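Side-chain contacts in 3,4-dihydroxy-2-butanone 4-phosphate synthase (Acinetobacter baumannii, PDB 6MNZ), which probably catalyses the conversion of D-ribulose 5-phosphate to formate and 3,4-dihydroxy-2-butanone 4-phosphate, a step of riboflavin biosynthesis: residues N46-H51 / A159-E164; V56-S61 / H106-A111; H139-T144 / G190-L195; L209-I214 / S220-R225; Y226-I229 / I234-A237. All blocks are in the same frame, centred on the assembly; numbering follows the deposited sequence.

Contacts 1, 2 and 3 belong to the DHBP synthase region, contacts 4 and 5 to the region related to GTP cyclohydrolase II. Contacts 1 and 2, with centres about 12 Å apart, share a sheet through the neighbouring strands 160-164 and 57-60. Contact 3 carries the predicted D-ribulose 5-phosphate residues R140 to T144, and its H143 touches I162 of contact 1 while T144 touches T59 of contact 2. Contacts 4 and 5 use the same strand, 220-228, and their centres are also about 12 Å apart. One meeting point of the two regions is H139 NE2 of contact 3 with I229 O of contact 5, 2.6 Å apart, a probable hydrogen bond; contacts 1 and 4 are about 49 Å apart between centres.

Contact 1. Residues N46-H51 / A159-E164; sequences NFMITH and ASVICE. With SO4 (sulfate ion), chain F.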
# COMPACT_ATOMS: atom_id res chain seq x y z
N ASN A 46 36.04 -12.37 -9.16
CA ASN A 46 36.45 -12.71 -10.52
C ASN A 46 35.75 -13.97 -11.01
O ASN A 46 35.37 -14.05 -12.18
CB ASN A 46 37.97 -12.88 -10.58
CG ASN A 46 38.46 -13.16 -11.99
OD1 ASN A 46 39.11 -14.17 -12.24
ND2 ASN A 46 38.13 -12.27 -12.92
N PHE A 47 35.62 -14.97 -10.14
CA PHE A 47 34.83 -16.15 -10.50
C PHE A 47 33.39 -15.76 -10.83
O PHE A 47 32.80 -16.30 -11.77
CB PHE A 47 34.86 -17.17 -9.37
CG PHE A 47 34.08 -18.42 -9.66
CD1 PHE A 47 32.77 -18.54 -9.25
CD2 PHE A 47 34.66 -19.47 -10.36
CE1 PHE A 47 32.02 -19.65 -9.60
CE2 PHE A 47 33.91 -20.57 -10.72
CZ PHE A 47 32.60 -20.68 -10.31
N MET A 48 32.85 -14.77 -10.13
CA MET A 48 31.46 -14.38 -10.35
C MET A 48 31.28 -13.74 -11.72
O MET A 48 30.45 -14.18 -12.52
CB MET A 48 31.01 -13.43 -9.24
CG MET A 48 30.70 -14.12 -7.93
SD MET A 48 29.89 -13.04 -6.75
CE MET A 48 29.00 -14.22 -5.75
N ILE A 49 32.11 -12.74 -12.04
CA ILE A 49 31.97 -12.05 -13.32
C ILE A 49 32.36 -12.92 -14.50
O ILE A 49 32.21 -12.49 -15.65
CB ILE A 49 32.83 -10.76 -13.34
CG1 ILE A 49 34.32 -11.10 -13.35
CG2 ILE A 49 32.49 -9.88 -12.14
CD1 ILE A 49 35.23 -9.89 -13.37
N THR A 50 32.99 -14.07 -14.25
CA THR A 50 33.49 -14.93 -15.31
C THR A 50 32.52 -16.06 -15.64
O THR A 50 32.23 -16.31 -16.82
CB THR A 50 34.85 -15.52 -14.92
OG1 THR A 50 35.73 -14.47 -14.50
CG2 THR A 50 35.47 -16.27 -16.09
N HIS A 51 32.09 -16.82 -14.64
CA HIS A 51 31.32 -18.04 -14.86
C HIS A 51 29.86 -17.89 -14.45
O HIS A 51 29.06 -18.79 -14.74
CB HIS A 51 31.96 -19.21 -14.10
CG HIS A 51 33.42 -19.37 -14.38
ND1 HIS A 51 33.89 -19.84 -15.60
CD2 HIS A 51 34.52 -18.98 -13.69
CE1 HIS A 51 35.21 -19.81 -15.59
NE2 HIS A 51 35.62 -19.28 -14.45
N ALA A 159 25.49 -10.28 5.63
CA ALA A 159 25.91 -9.66 4.38
C ALA A 159 26.46 -10.73 3.46
O ALA A 159 27.35 -11.50 3.85
CB ALA A 159 26.97 -8.58 4.64
N SER A 160 26.00 -10.72 2.21
CA SER A 160 26.45 -11.68 1.21
C SER A 160 26.66 -10.96 -0.11
O SER A 160 26.08 -9.91 -0.37
CB SER A 160 25.44 -12.82 1.03
OG SER A 160 24.34 -12.38 0.27
N VAL A 161 27.46 -11.58 -0.97
CA VAL A 161 27.66 -11.12 -2.34
C VAL A 161 27.02 -12.13 -3.28
O VAL A 161 27.25 -13.34 -3.14
CB VAL A 161 29.16 -10.94 -2.66
CG1 VAL A 161 29.34 -10.41 -4.07
CG2 VAL A 161 29.82 -10.02 -1.64
N ILE A 162 26.17 -11.64 -4.18
CA ILE A 162 25.36 -12.52 -5.02
C ILE A 162 25.44 -12.05 -6.46
O ILE A 162 25.60 -10.86 -6.75
CB ILE A 162 23.89 -12.58 -4.54
CG1 ILE A 162 23.18 -11.24 -4.78
CG2 ILE A 162 23.83 -12.95 -3.07
CD1 ILE A 162 21.73 -11.24 -4.35
N CYS A 163 25.33 -13.01 -7.38
CA CYS A 163 25.50 -12.75 -8.81
C CYS A 163 24.65 -13.75 -9.58
O CYS A 163 24.78 -14.96 -9.37
CB CYS A 163 26.97 -12.86 -9.21
SG CYS A 163 27.37 -12.27 -10.87
N GLU A 164 23.88 -13.26 -10.54
CA GLU A 164 23.03 -14.13 -11.34
C GLU A 164 23.88 -15.04 -12.22
O GLU A 164 24.89 -14.62 -12.79
CB GLU A 164 22.08 -13.30 -12.21
CG GLU A 164 21.10 -12.44 -11.44
CD GLU A 164 21.63 -11.05 -11.17
OE1 GLU A 164 22.86 -10.91 -11.00
OE2 GLU A 164 20.87 -10.08 -11.36
S SO4 F . 31.13 -21.99 -17.78
O1 SO4 F . 32.17 -20.99 -17.55
O2 SO4 F . 30.78 -22.63 -16.51
O3 SO4 F . 29.95 -21.34 -18.35
O4 SO4 F . 31.63 -23.00 -18.71
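M48 and C163 mark the nearest backbone approach, with CA atoms 6.4 Å apart. The helix 46-51 runs almost parallel to strand 160-164, the short axes 8.7 Å apart and 10° from each other, both in the same N-to-C direction. No hydrogen bond crosses the gap; M48 bridges it. Its CG stands anti to the carbonyl carbon (chi1 -77°) and the chain then continues extended, laying the thioether over the strand. SD is the meeting point: it lies 3.8 Å from V161 CG1 and equally far from C163 CB, the two residues whose side chains leave the strand on the helix side. V161 and M48 cross obliquely, and the terminal CE reaches the backbone of V161. C163 CB also lies against M48 CG, at 4.1 Å. Between V161 and C163, I162 turns its CB away from the helix, and its side chain comes within about 4 Å of those of D32, predicted to bind D-ribulose 5-phosphate, and H143, predicted to bind that substrate and magnesium. H51 ND1 donates to O1 of a sulfate ion, probably from the crystallisation liquor (2.8 Å, 169°); O1 lies in the ring plane at its edge, and the ion is also bonded to K184 NZ and H185 NE2. In the fold, strand 31-36 flanks the contact, with L33 against M48 and I35 against V161, while L58 of strand 57-60 and I108 of helix 101-112 close round V161.

Contact 2. Residues V56-S61 / H106-A111; sequences VCLTLS and HTIQAA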
# COMPACT_ATOMS: atom_id res chain seq x y z
N VAL A 56 27.11 -8.45 -9.96
CA VAL A 56 27.61 -8.65 -8.61
C VAL A 56 26.96 -7.63 -7.68
O VAL A 56 27.11 -6.42 -7.87
CB VAL A 56 29.14 -8.54 -8.56
CG1 VAL A 56 29.63 -8.52 -7.12
CG2 VAL A 56 29.77 -9.69 -9.33
N CYS A 57 26.29 -8.12 -6.65
CA CYS A 57 25.56 -7.28 -5.71
C CYS A 57 25.93 -7.69 -4.29
O CYS A 57 26.61 -8.70 -4.07
CB CYS A 57 24.05 -7.39 -5.93
SG CYS A 57 23.50 -6.72 -7.52
N LEU A 58 25.66 -6.78 -3.35
CA LEU A 58 26.09 -6.92 -1.96
C LEU A 58 24.86 -6.73 -1.07
O LEU A 58 24.37 -5.61 -0.91
CB LEU A 58 27.18 -5.92 -1.60
CG LEU A 58 27.44 -5.79 -0.10
CD1 LEU A 58 27.80 -7.14 0.50
CD2 LEU A 58 28.51 -4.75 0.20
N THR A 59 24.29 -7.84 -0.60
CA THR A 59 23.10 -7.76 0.24
C THR A 59 23.46 -7.23 1.62
O THR A 59 24.48 -7.61 2.19
CB THR A 59 22.45 -9.14 0.34
OG1 THR A 59 23.34 -10.03 1.04
CG2 THR A 59 22.17 -9.70 -1.05
N LEU A 60 22.73 -6.20 2.06
CA LEU A 60 22.91 -5.59 3.37
C LEU A 60 21.60 -5.62 4.13
O LEU A 60 20.52 -5.40 3.56
CB LEU A 60 23.39 -4.13 3.28
CG LEU A 60 24.86 -3.85 2.99
CD1 LEU A 60 25.19 -4.39 1.64
CD2 LEU A 60 25.20 -2.36 3.03
N SER A 61 21.73 -5.58 5.45
CA SER A 61 20.60 -5.31 6.32
C SER A 61 20.27 -3.82 6.34
O SER A 61 21.12 -2.96 6.08
CB SER A 61 20.89 -5.80 7.74
OG SER A 61 21.88 -4.99 8.36
N HIS A 106 37.42 -5.12 -2.49
CA HIS A 106 37.83 -4.14 -1.48
C HIS A 106 36.68 -3.22 -1.10
O HIS A 106 36.49 -2.91 0.08
CB HIS A 106 39.01 -3.33 -2.01
CG HIS A 106 39.44 -2.22 -1.10
ND1 HIS A 106 39.18 -2.23 0.26
CD2 HIS A 106 40.12 -1.08 -1.34
CE1 HIS A 106 39.57 -1.08 0.78
NE2 HIS A 106 40.17 -0.37 -0.16
N THR A 107 35.86 -2.83 -2.08
CA THR A 107 34.70 -1.99 -1.77
C THR A 107 33.75 -2.70 -0.82
O THR A 107 33.21 -2.09 0.11
CB THR A 107 33.98 -1.60 -3.06
OG1 THR A 107 34.81 -0.71 -3.82
CG2 THR A 107 32.65 -0.91 -2.76
N ILE A 108 33.47 -3.98 -1.08
CA ILE A 108 32.56 -4.74 -0.23
C ILE A 108 33.07 -4.75 1.21
O ILE A 108 32.32 -4.50 2.16
CB ILE A 108 32.37 -6.16 -0.77
CG1 ILE A 108 31.61 -6.12 -2.10
CG2 ILE A 108 31.64 -7.03 0.24
CD1 ILE A 108 31.89 -7.29 -3.01
N GLN A 109 34.37 -5.02 1.38
CA GLN A 109 34.94 -5.09 2.72
C GLN A 109 34.66 -3.82 3.51
O GLN A 109 34.28 -3.89 4.69
CB GLN A 109 36.45 -5.34 2.64
CG GLN A 109 36.83 -6.67 2.00
CD GLN A 109 36.11 -7.86 2.61
OE1 GLN A 109 35.86 -8.85 1.93
NE2 GLN A 109 35.94 -7.84 3.93
N ALA A 110 34.81 -2.66 2.87
CA ALA A 110 34.56 -1.40 3.56
C ALA A 110 33.11 -1.32 4.04
O ALA A 110 32.85 -0.87 5.17
CB ALA A 110 34.88 -0.23 2.64
N ALA A 111 32.17 -1.81 3.23
CA ALA A 111 30.77 -1.72 3.60
C ALA A 111 30.45 -2.62 4.79
O ALA A 111 29.76 -2.21 5.73
CB ALA A 111 29.89 -2.08 2.41
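L58 of strand 57-60 meets I108 and A111 of helix 101-112, a helix-on-sheet packing within the mixed-sheet alpha+beta fold of the DHBP synthase region. The contacts across it are apolar, and no hydrogen bond crosses. Both methyls of L58 lie 3.9 Å from I108 CG2, so that CD1 and CD2 share one methyl of the isoleucine. The CB of L58 points toward the helix; with CG opposite the backbone N (chi1 167°) both methyls reach I108. On I108, whose CG1 stands beside the backbone N (chi1 -68°), CG2 makes the closer contact and CG1 a looser one to CD2. The two side chains slide past one another in opposite directions, over a CA separation of 7.0 Å. I108 and A111 are three residues apart, hence neighbours on one side of the helix, and V56 and L60 flank L58 on the helix side of the strand.

The polar atoms named here bond outside the pair of segments. The strand is tied through its backbone to strand 160-164 at C57 and T59, to F128 and L130 of strand 127-131 at L58, and to L130 at L60. T59 OG1, on the side turned from the helix, is bonded to S160 OG, S61 OG caps R64 N at the start of helix 62-68, and the buried T107 OG1 reaches back to E103 O one helical turn earlier. L58 CD2 also stands 3.7 Å from A111 CB.

Contact 3. Residues H139-T144 / G190-L195; sequences HRAGHT and GTIADL. With SO4 (sulfate ion), chain C.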
# COMPACT_ATOMS: atom_id res chain seq x y z
N HIS A 139 9.41 -12.90 4.76
CA HIS A 139 8.36 -12.11 4.13
C HIS A 139 8.58 -11.94 2.64
O HIS A 139 7.70 -12.29 1.84
CB HIS A 139 8.26 -10.74 4.82
CG HIS A 139 8.23 -10.82 6.31
ND1 HIS A 139 7.23 -11.48 6.99
CD2 HIS A 139 9.13 -10.44 7.24
CE1 HIS A 139 7.51 -11.48 8.28
NE2 HIS A 139 8.64 -10.82 8.47
N ARG A 140 9.74 -11.44 2.22
CA ARG A 140 10.14 -11.44 0.82
C ARG A 140 11.09 -12.61 0.58
O ARG A 140 12.19 -12.64 1.13
CB ARG A 140 10.80 -10.12 0.43
CG ARG A 140 10.86 -9.90 -1.07
CD ARG A 140 11.75 -8.72 -1.43
NE ARG A 140 13.00 -9.15 -2.06
CZ ARG A 140 13.61 -8.51 -3.04
NH1 ARG A 140 13.22 -7.29 -3.38
NH2 ARG A 140 14.78 -8.96 -3.48
N ALA A 141 10.72 -13.48 -0.35
CA ALA A 141 11.54 -14.64 -0.70
C ALA A 141 12.44 -14.34 -1.90
O ALA A 141 12.48 -15.10 -2.87
CB ALA A 141 10.64 -15.84 -0.97
N GLY A 142 13.23 -13.28 -1.79
CA GLY A 142 14.20 -12.93 -2.81
C GLY A 142 15.61 -13.38 -2.45
O GLY A 142 15.94 -13.58 -1.29
N HIS A 143 16.48 -13.39 -3.47
CA HIS A 143 17.89 -13.67 -3.23
C HIS A 143 18.50 -12.66 -2.27
O HIS A 143 19.49 -12.97 -1.60
CB HIS A 143 18.66 -13.67 -4.55
CG HIS A 143 18.11 -14.62 -5.57
ND1 HIS A 143 17.16 -14.25 -6.49
CD2 HIS A 143 18.49 -15.88 -5.91
CE1 HIS A 143 16.91 -15.26 -7.30
NE2 HIS A 143 17.76 -16.24 -7.01
N THR A 144 18.01 -11.42 -2.29
CA THR A 144 18.54 -10.40 -1.39
C THR A 144 18.38 -10.82 0.07
O THR A 144 19.35 -10.86 0.83
CB THR A 144 17.83 -9.07 -1.65
OG1 THR A 144 18.05 -8.67 -3.01
CG2 THR A 144 18.33 -7.98 -0.71
N GLY A 190 20.77 -24.63 -3.57
CA GLY A 190 19.74 -24.48 -2.57
C GLY A 190 18.52 -23.76 -3.10
O GLY A 190 18.63 -22.87 -3.96
N THR A 191 17.40 -24.00 -2.43
CA THR A 191 16.14 -23.32 -2.69
C THR A 191 15.85 -22.33 -1.57
O THR A 191 15.93 -22.68 -0.39
CB THR A 191 15.00 -24.34 -2.80
OG1 THR A 191 15.31 -25.30 -3.81
CG2 THR A 191 13.70 -23.64 -3.15
N ILE A 192 15.46 -21.11 -1.95
CA ILE A 192 15.09 -20.12 -0.94
C ILE A 192 13.89 -20.62 -0.13
O ILE A 192 13.86 -20.47 1.10
CB ILE A 192 14.79 -18.76 -1.60
CG1 ILE A 192 16.06 -18.16 -2.20
CG2 ILE A 192 14.19 -17.79 -0.58
CD1 ILE A 192 15.81 -16.93 -3.05
N ALA A 193 12.96 -21.31 -0.78
CA ALA A 193 11.87 -21.95 -0.05
C ALA A 193 12.39 -22.97 0.95
O ALA A 193 11.88 -23.06 2.07
CB ALA A 193 10.89 -22.60 -1.03
N ASP A 194 13.41 -23.74 0.57
CA ASP A 194 14.02 -24.66 1.52
C ASP A 194 14.65 -23.92 2.69
O ASP A 194 14.72 -24.46 3.80
CB ASP A 194 15.08 -25.51 0.82
CG ASP A 194 14.48 -26.66 0.02
OD1 ASP A 194 13.32 -26.52 -0.42
OD2 ASP A 194 15.18 -27.66 -0.22
N LEU A 195 15.09 -22.68 2.47
CA LEU A 195 15.58 -21.86 3.58
C LEU A 195 14.43 -21.28 4.40
O LEU A 195 14.54 -21.16 5.62
CB LEU A 195 16.46 -20.73 3.05
CG LEU A 195 17.22 -19.94 4.11
CD1 LEU A 195 18.20 -20.83 4.86
CD2 LEU A 195 17.95 -18.76 3.47
S SO4 C . 16.06 -10.56 -5.50
O1 SO4 C . 16.19 -10.45 -4.05
O2 SO4 C . 15.77 -11.94 -5.86
O3 SO4 C . 17.31 -10.14 -6.13
O4 SO4 C . 14.97 -9.71 -5.98
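I192, in the first turn of helix 192-202, pushes its side chain against A141, G142 and H143, the turn that leads into helix 143-153. From CB, directed at that turn, the side chain forks. The short branch, CG2, rests 4.1 Å from A141 CB and also near A141 O. The long branch starts with CG1 beside the backbone N (chi1 -67°) and continues extended (chi2 171°), carrying CD1 to the backbone junction, 3.6 Å from G142 C and equally far from H143 N. The same methyl sits over one face of the H143 imidazole, offset toward the rim: CD1 is 4.2 Å from the ring centroid and 18° off the ring normal, a CH-pi contact, with the two side chains crossing at about a right angle.

While the methyl holds that face, the ring's edge works on a sulfate ion, probably from the crystallisation liquor. Sulfate O2 accepts both H143 ND1 (2.8 Å) and H143 N (2.9 Å). O1 takes T144 N (2.7 Å) and T144 OG1 (2.8 Å). G142, the N-cap residue, has no side chain to crowd sulfate O1. R27 NH1 binds the sulfate too; R140 is close as well, but its modelled distance is too short to interpret. H143 NE2 is hydrogen-bonded to E30 O, so bonds at both ring nitrogens hold the imidazole's rotation. An anion gripped by backbone amides at a helix N-terminus and by arginine is consistent with the predicted D-ribulose 5-phosphate site at R140-T144, where H143 is also predicted to bind magnesium, with the apolar I192 backing the turn from the other side.

Contact 4. Residues L209-I214 / S220-R225; sequences LDQRTI and SFELYR
The beta hairpin of strands 206-215 and 220-228 is held by antiparallel pairing of L209-I214 with S220-R225. R212 pairs with L223, and I214 with F221, as hydrogen-bonded pairs: L223 N reaches R212 O at 2.7 Å, while I214 N and F221 O, 2.9 Å apart, meet in the carbonyl plane. The non-hydrogen-bonded pairs, Q211 with Y224 and T213 with E222, put their side chains on one face. There the extended Q211 lies alongside Y224, CG 4.2 Å over the ring centroid and the amide stacked at 26° to the ring. T213 OG1 donates to E222 OE1 (2.8 Å) on its syn side, 33° out of the carboxylate plane.

Within this chain strand 206-215 is an outermost strand of the mixed sheet of the GTP cyclohydrolase II-like region, and 220-228 pairs on its other side with 235-239. On the other face D210 and R225 form a salt bridge, OD2 offering its syn lone pair to NH1 at 3.0 Å, 16° out of the guanidinium plane. Farther along, I214 CD1 wedges 3.6 Å from L223 CD1 and as close to F221 CB, crossing L223 at about a right angle; I214 also packs on L261 of the second subunit.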
# COMPACT_ATOMS: atom_id res chain seq x y z
N LEU A 209 0.57 -11.74 21.45
CA LEU A 209 0.46 -10.39 21.99
C LEU A 209 -0.48 -10.32 23.18
O LEU A 209 -0.09 -9.86 24.26
CB LEU A 209 -0.01 -9.43 20.89
CG LEU A 209 0.90 -9.20 19.68
CD1 LEU A 209 0.49 -7.92 18.96
CD2 LEU A 209 2.36 -9.13 20.09
N ASP A 210 -1.73 -10.74 23.01
CA ASP A 210 -2.73 -10.61 24.06
C ASP A 210 -3.87 -11.57 23.76
O ASP A 210 -4.17 -11.84 22.60
CB ASP A 210 -3.25 -9.18 24.18
CG ASP A 210 -3.91 -8.70 22.91
OD1 ASP A 210 -5.16 -8.56 22.90
OD2 ASP A 210 -3.19 -8.44 21.93
N GLN A 211 -4.51 -12.05 24.82
CA GLN A 211 -5.70 -12.88 24.69
C GLN A 211 -6.95 -12.07 24.98
O GLN A 211 -6.97 -11.21 25.86
CB GLN A 211 -5.62 -14.08 25.64
CG GLN A 211 -6.53 -15.24 25.23
CD GLN A 211 -6.26 -16.50 26.02
OE1 GLN A 211 -5.14 -16.74 26.48
NE2 GLN A 211 -7.25 -17.39 26.07
N ARG A 212 -8.02 -12.41 24.27
CA ARG A 212 -9.29 -11.70 24.37
C ARG A 212 -10.42 -12.71 24.23
O ARG A 212 -10.21 -13.83 23.75
CB ARG A 212 -9.41 -10.61 23.29
CG ARG A 212 -8.64 -9.34 23.59
CD ARG A 212 -8.48 -8.48 22.35
NE ARG A 212 -9.76 -7.91 21.91
CZ ARG A 212 -10.31 -6.82 22.42
NH1 ARG A 212 -9.72 -6.17 23.41
NH2 ARG A 212 -11.48 -6.39 21.95
N THR A 213 -11.63 -12.27 24.55
CA THR A 213 -12.84 -13.03 24.27
C THR A 213 -13.77 -12.19 23.40
O THR A 213 -14.02 -11.02 23.71
CB THR A 213 -13.56 -13.44 25.55
OG1 THR A 213 -12.72 -14.33 26.31
CG2 THR A 213 -14.86 -14.15 25.22
N ILE A 214 -14.33 -12.81 22.37
CA ILE A 214 -15.18 -12.12 21.40
C ILE A 214 -16.50 -12.87 21.31
O ILE A 214 -16.54 -14.10 21.38
CB ILE A 214 -14.51 -12.03 20.02
CG1 ILE A 214 -13.96 -13.40 19.61
CG2 ILE A 214 -13.40 -11.00 20.03
CD1 ILE A 214 -13.75 -13.56 18.13
N SER A 220 -18.84 -17.81 20.97
CA SER A 220 -17.77 -17.10 21.66
C SER A 220 -16.43 -17.72 21.30
O SER A 220 -16.28 -18.95 21.32
CB SER A 220 -17.98 -17.14 23.17
OG SER A 220 -19.24 -16.58 23.52
N PHE A 221 -15.45 -16.87 21.02
CA PHE A 221 -14.10 -17.31 20.70
C PHE A 221 -13.11 -16.63 21.63
O PHE A 221 -13.35 -15.53 22.14
CB PHE A 221 -13.75 -16.99 19.24
CG PHE A 221 -14.37 -17.93 18.25
CD1 PHE A 221 -15.47 -17.54 17.51
CD2 PHE A 221 -13.82 -19.18 18.03
CE1 PHE A 221 -15.99 -18.36 16.53
CE2 PHE A 221 -14.36 -20.02 17.07
CZ PHE A 221 -15.43 -19.61 16.31
N GLU A 222 -11.93 -17.24 21.75
CA GLU A 222 -10.77 -16.59 22.34
C GLU A 222 -9.87 -16.06 21.22
O GLU A 222 -9.52 -16.80 20.29
CB GLU A 222 -9.99 -17.56 23.22
CG GLU A 222 -10.82 -18.20 24.32
CD GLU A 222 -11.28 -17.21 25.36
OE1 GLU A 222 -10.72 -16.09 25.41
OE2 GLU A 222 -12.17 -17.56 26.17
N LEU A 223 -9.52 -14.78 21.31
CA LEU A 223 -8.70 -14.11 20.30
C LEU A 223 -7.25 -14.13 20.77
O LEU A 223 -6.86 -13.33 21.63
CB LEU A 223 -9.18 -12.68 20.07
CG LEU A 223 -9.14 -12.17 18.63
CD1 LEU A 223 -10.26 -12.78 17.82
CD2 LEU A 223 -9.23 -10.65 18.62
N TYR A 224 -6.41 -14.87 20.06
CA TYR A 224 -4.96 -14.81 20.23
C TYR A 224 -4.37 -13.96 19.10
O TYR A 224 -4.55 -14.28 17.92
CB TYR A 224 -4.36 -16.21 20.24
CG TYR A 224 -4.89 -17.10 21.35
CD1 TYR A 224 -4.03 -17.61 22.32
CD2 TYR A 224 -6.20 -17.56 21.34
CE1 TYR A 224 -4.48 -18.51 23.27
CE2 TYR A 224 -6.68 -18.36 22.36
CZ TYR A 224 -5.81 -18.84 23.32
OH TYR A 224 -6.27 -19.70 24.28
N ARG A 225 -3.80 -12.81 19.46
CA ARG A 225 -3.07 -11.97 18.52
C ARG A 225 -1.59 -12.33 18.54
O ARG A 225 -0.94 -12.24 19.59
CB ARG A 225 -3.27 -10.49 18.86
CG ARG A 225 -4.62 -9.94 18.43
CD ARG A 225 -4.95 -8.63 19.14
NE ARG A 225 -4.70 -7.47 18.30
CZ ARG A 225 -3.66 -6.64 18.43
NH1 ARG A 225 -2.79 -6.80 19.42
NH2 ARG A 225 -3.55 -5.60 17.62

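Contact 5. Residues Y226-I229 / I234-A237; sequences YREI and IHLA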
# COMPACT_ATOMS: atom_id res chain seq x y z
N TYR A 226 -1.04 -12.62 17.36
CA TYR A 226 0.37 -12.97 17.21
C TYR A 226 1.08 -11.97 16.32
O TYR A 226 0.46 -11.31 15.48
CB TYR A 226 0.52 -14.38 16.62
CG TYR A 226 0.06 -15.48 17.55
CD1 TYR A 226 -1.27 -15.88 17.58
CD2 TYR A 226 0.96 -16.11 18.39
CE1 TYR A 226 -1.66 -16.97 18.34
CE2 TYR A 226 0.58 -17.22 19.13
CZ TYR A 226 -0.75 -17.57 19.18
OH TYR A 226 -1.16 -18.54 20.06
N ARG A 227 2.39 -11.85 16.52
CA ARG A 227 3.26 -11.10 15.61
C ARG A 227 4.50 -11.93 15.29
O ARG A 227 5.11 -12.52 16.18
CB ARG A 227 3.67 -9.76 16.23
CG ARG A 227 2.87 -8.57 15.73
CD ARG A 227 3.65 -7.28 15.87
NE ARG A 227 3.82 -6.89 17.26
CZ ARG A 227 3.04 -6.03 17.91
NH1 ARG A 227 1.94 -5.56 17.34
NH2 ARG A 227 3.30 -5.72 19.17
N GLU A 228 4.93 -11.86 14.03
CA GLU A 228 6.12 -12.55 13.56
C GLU A 228 7.28 -11.57 13.38
O GLU A 228 7.07 -10.36 13.22
CB GLU A 228 5.87 -13.27 12.24
CG GLU A 228 6.99 -14.22 11.86
CD GLU A 228 6.77 -14.90 10.53
OE1 GLU A 228 6.32 -14.21 9.59
OE2 GLU A 228 7.37 -15.98 10.33
N ILE A 229 8.50 -12.09 13.53
CA ILE A 229 9.69 -11.29 13.31
C ILE A 229 9.57 -10.55 11.99
O ILE A 229 9.29 -11.15 10.95
CB ILE A 229 10.95 -12.19 13.31
CG1 ILE A 229 11.08 -12.94 14.64
CG2 ILE A 229 12.19 -11.36 13.03
CD1 ILE A 229 11.16 -12.05 15.86
N ILE A 234 -0.17 -8.63 11.74
CA ILE A 234 -0.67 -9.12 13.01
C ILE A 234 -1.53 -10.35 12.74
O ILE A 234 -2.45 -10.29 11.92
CB ILE A 234 -1.45 -8.03 13.77
CG1 ILE A 234 -1.94 -8.55 15.12
CG2 ILE A 234 -2.58 -7.51 12.90
CD1 ILE A 234 -0.85 -8.54 16.17
N HIS A 235 -1.10 -11.50 13.26
CA HIS A 235 -1.79 -12.77 13.03
C HIS A 235 -2.75 -13.08 14.16
O HIS A 235 -2.46 -12.83 15.34
CB HIS A 235 -0.78 -13.91 12.88
CG HIS A 235 0.33 -13.61 11.93
ND1 HIS A 235 0.26 -13.91 10.58
CD2 HIS A 235 1.59 -13.17 12.14
CE1 HIS A 235 1.36 -13.49 9.99
NE2 HIS A 235 2.21 -13.10 10.92
N LEU A 236 -3.85 -13.74 13.82
CA LEU A 236 -4.89 -14.08 14.78
C LEU A 236 -5.08 -15.59 14.84
O LEU A 236 -4.76 -16.32 13.90
CB LEU A 236 -6.22 -13.42 14.42
CG LEU A 236 -6.19 -11.89 14.38
CD1 LEU A 236 -7.48 -11.36 13.79
CD2 LEU A 236 -5.98 -11.33 15.77
N ALA A 237 -5.68 -16.05 15.94
CA ALA A 237 -6.10 -17.44 16.08
C ALA A 237 -7.39 -17.47 16.89
O ALA A 237 -7.41 -16.99 18.03
CB ALA A 237 -5.01 -18.28 16.74
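Y226 and H235 form the tight end of the contact, an antiparallel hydrogen-bonded pair with CA atoms 4.7 Å apart. Y226 N donates to H235 O, and H235 N returns the bond to Y226 O at 2.7 Å, tilted 31° from the carbonyl plane. Both side chains stand on the same face, CB to CB 4.0 Å. The tyrosine ring turns its edge to its partners: H235 O lies in its plane, and CE1 is 3.9 Å from A237 CB. Its hydroxyl is hydrogen-bonded to D336 OD2. H235 NE2 approaches E228 CB at 3.9 Å. Helix 320-336 covers this face, V329 meeting E228 and H235, and I333 meeting Y226 and A237.

The loose part is R227. It is exposed, its CB turned away from the partner strand and its chain bent at chi3, and its closest contact across is CG to I234 CD1, 3.7 Å. I234 itself is buried, packed on L209 of strand 206-215 and on G302 of the second subunit. One face under a helix and the other at a subunit boundary, these strands make the second beta hairpin of the GTP cyclohydrolase II-like region's mixed sheet.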